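FERM, ARHGEF and pleckstrin domain-containing protein 2 (Mus musculus, PDB 6D2K) acts as a guanine nucleotide exchange factor that activates RAC1 and takes part in semaphorin responses and actin remodelling, its FERM region being the part crystallised here. Local coordinates at residues Q31-L34 / T35-K39. Residues are numbered along the deposited sequence; the frame is centred on the assembly and turned at random.
Sequences QVLL and TQVWK
One face of the Trp38 indole meets Leu34, whose carbonyl O lies 3.1 Å above the ring plane, offset toward the rim, while a water sits in plane at the ring's edge. With CG anti to its carbonyl carbon (chi1 -55°), Trp38 points the same way as Leu34, and chi2 sets the turn of the ring; CZ2 packs alongside Leu34 CD2 at 3.9 Å. Leu34 O also accepts the i+4 helical hydrogen bond from the backbone N-H of Trp38. Residues four apart share one side of a helix, as this pair and Gln31/Thr35 illustrate. The Gln31 chain bends at chi2 (56°), bringing its amide back over the next turn, where NE2 donates to Thr35 OG1 over 2.9 Å, nearly in the amide plane. Its other N-H goes to the water, which accepts from Trp38 NE1 too (3.0 Å), bridging the side chains across two turns. With a leucine in place of Trp38, the water would probably lose its indole donor and Leu34 O the flat face above it. The side chains of Leu33 and Val37 cross, CD1 of Leu33 4.1 Å from CG2 of Val37, and both rest on Phe22 and Leu51 of the sheet. Such an amphipathic helix packed across a mixed sheet is characteristic of the ubiquitin-like (beta-grasp) fold, here the N-terminal lobe of the FERM domain.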
ATOM      1  N   GLN A  31      16.556   1.161   9.258  1.00 26.83           N
ATOM      2  CA  GLN A  31      17.207   1.615   8.029  1.00 22.97           C
ATOM      3  C   GLN A  31      18.249   0.630   7.500  1.00 25.53           C
ATOM      4  O   GLN A  31      18.402   0.471   6.290  1.00 28.68           O
ATOM      5  CB  GLN A  31      17.851   2.985   8.244  1.00 25.68           C
ATOM      6  CG  GLN A  31      18.336   3.627   6.959  1.00 29.06           C
ATOM      7  CD  GLN A  31      17.227   3.763   5.930  1.00 30.00           C
ATOM      8  OE1 GLN A  31      16.255   4.491   6.147  1.00 35.85           O
ATOM      9  NE2 GLN A  31      17.368   3.068   4.805  1.00 31.44           N
ATOM     10  N   VAL A  32      18.974  -0.029   8.398  1.00 24.41           N
ATOM     11  CA  VAL A  32      19.974  -1.011   7.984  1.00 23.97           C
ATOM     12  C   VAL A  32      19.372  -2.121   7.108  1.00 25.85           C
ATOM     13  O   VAL A  32      19.949  -2.511   6.084  1.00 25.30           O
ATOM     14  CB  VAL A  32      20.704  -1.615   9.208  1.00 26.66           C
ATOM     15  CG1 VAL A  32      21.765  -2.599   8.763  1.00 31.05           C
ATOM     16  CG2 VAL A  32      21.311  -0.498  10.048  1.00 27.90           C
ATOM     17  N   LEU A  33      18.199  -2.614   7.500  1.00 20.67           N
ATOM     18  CA  LEU A  33      17.509  -3.648   6.746  1.00 20.21           C
ATOM     19  C   LEU A  33      16.925  -3.065   5.466  1.00 21.78           C
ATOM     20  O   LEU A  33      17.019  -3.676   4.405  1.00 21.96           O
ATOM     21  CB  LEU A  33      16.395  -4.284   7.583  1.00 20.07           C
ATOM     22  CG  LEU A  33      15.520  -5.299   6.839  1.00 17.97           C
ATOM     23  CD1 LEU A  33      16.336  -6.453   6.242  1.00 21.42           C
ATOM     24  CD2 LEU A  33      14.414  -5.829   7.763  1.00 18.42           C
ATOM     25  N   LEU A  34      16.314  -1.891   5.585  1.00 20.60           N
ATOM     26  CA  LEU A  34      15.728  -1.212   4.432  1.00 20.69           C
ATOM     27  C   LEU A  34      16.785  -1.053   3.334  1.00 23.50           C
ATOM     28  O   LEU A  34      16.562  -1.434   2.190  1.00 21.49           O
ATOM     29  CB  LEU A  34      15.147   0.142   4.843  1.00 19.58           C
ATOM     30  CG  LEU A  34      13.940   0.134   5.795  1.00 18.94           C
ATOM     31  CD1 LEU A  34      13.697   1.494   6.413  1.00 25.68           C
ATOM     32  CD2 LEU A  34      12.678  -0.361   5.087  1.00 20.23           C
ATOM     33  N   THR A  35      17.947  -0.527   3.704  1.00 23.67           N
ATOM     34  CA  THR A  35      19.040  -0.341   2.746  1.00 24.81           C
ATOM     35  C   THR A  35      19.581  -1.646   2.139  1.00 27.70           C
ATOM     36  O   THR A  35      19.911  -1.685   0.951  1.00 23.79           O
ATOM     37  CB  THR A  35      20.184   0.492   3.364  1.00 23.26           C
ATOM     38  OG1 THR A  35      19.714   1.822   3.631  1.00 26.67           O
ATOM     39  CG2 THR A  35      21.370   0.560   2.412  1.00 26.26           C
ATOM     40  N   GLN A  36      19.671  -2.715   2.928  1.00 25.70           N
ATOM     41  CA  GLN A  36      20.067  -4.000   2.365  1.00 24.60           C
ATOM     42  C   GLN A  36      19.049  -4.444   1.318  1.00 29.29           C
ATOM     43  O   GLN A  36      19.414  -4.992   0.279  1.00 27.36           O
ATOM     44  CB  GLN A  36      20.247  -5.076   3.449  1.00 28.70           C
ATOM     45  CG  GLN A  36      21.453  -4.840   4.358  1.00 29.17           C
ATOM     46  CD  GLN A  36      21.793  -6.043   5.237  1.00 37.45           C
ATOM     47  OE1 GLN A  36      21.228  -7.127   5.082  1.00 37.33           O
ATOM     48  NE2 GLN A  36      22.726  -5.850   6.164  1.00 36.90           N
ATOM     49  N   VAL A  37      17.771  -4.187   1.582  1.00 22.81           N
ATOM     50  CA  VAL A  37      16.737  -4.577   0.635  1.00 21.78           C
ATOM     51  C   VAL A  37      16.815  -3.736  -0.629  1.00 20.78           C
ATOM     52  O   VAL A  37      16.710  -4.274  -1.729  1.00 25.26           O
ATOM     53  CB  VAL A  37      15.324  -4.484   1.229  1.00 21.71           C
ATOM     54  CG1 VAL A  37      14.293  -4.770   0.144  1.00 22.74           C
ATOM     55  CG2 VAL A  37      15.179  -5.468   2.383  1.00 19.34           C
ATOM     56  N   TRP A  38      17.001  -2.428  -0.471  1.00 22.77           N
ATOM     57  CA  TRP A  38      17.098  -1.541  -1.632  1.00 25.26           C
ATOM     58  C   TRP A  38      18.295  -1.926  -2.504  1.00 28.09           C
ATOM     59  O   TRP A  38      18.255  -1.785  -3.723  1.00 24.62           O
ATOM     60  CB  TRP A  38      17.231  -0.072  -1.220  1.00 22.70           C
ATOM     61  CG  TRP A  38      16.155   0.484  -0.292  1.00 20.27           C
ATOM     62  CD1 TRP A  38      16.262   1.584   0.498  1.00 23.36           C
ATOM     63  CD2 TRP A  38      14.839  -0.048  -0.060  1.00 22.56           C
ATOM     64  NE1 TRP A  38      15.102   1.783   1.202  1.00 23.26           N
ATOM     65  CE2 TRP A  38      14.214   0.794   0.878  1.00 19.90           C
ATOM     66  CE3 TRP A  38      14.133  -1.149  -0.556  1.00 22.77           C
ATOM     67  CZ2 TRP A  38      12.907   0.569   1.337  1.00 18.15           C
ATOM     68  CZ3 TRP A  38      12.832  -1.372  -0.097  1.00 20.28           C
ATOM     69  CH2 TRP A  38      12.239  -0.513   0.834  1.00 18.52           C
ATOM     70  N   LYS A  39      19.360  -2.409  -1.871  1.00 28.92           N
ATOM     71  CA  LYS A  39      20.554  -2.846  -2.591  1.00 28.36           C
ATOM     72  C   LYS A  39      20.319  -4.153  -3.323  1.00 28.71           C
ATOM     73  O   LYS A  39      20.695  -4.301  -4.486  1.00 33.95           O
ATOM     74  CB  LYS A  39      21.727  -3.023  -1.631  1.00 32.73           C
ATOM     75  CG  LYS A  39      22.417  -1.743  -1.228  1.00 34.43           C
ATOM     76  CD  LYS A  39      23.892  -2.005  -0.905  1.00 42.19           C
ATOM     77  CE  LYS A  39      24.178  -3.489  -0.661  1.00 43.88           C
ATOM     78  NZ  LYS A  39      24.325  -4.278  -1.928  1.00 50.61           N
TER
HETATM   79  O   HOH W   1      15.094   4.181   2.932  1.00 34.56           O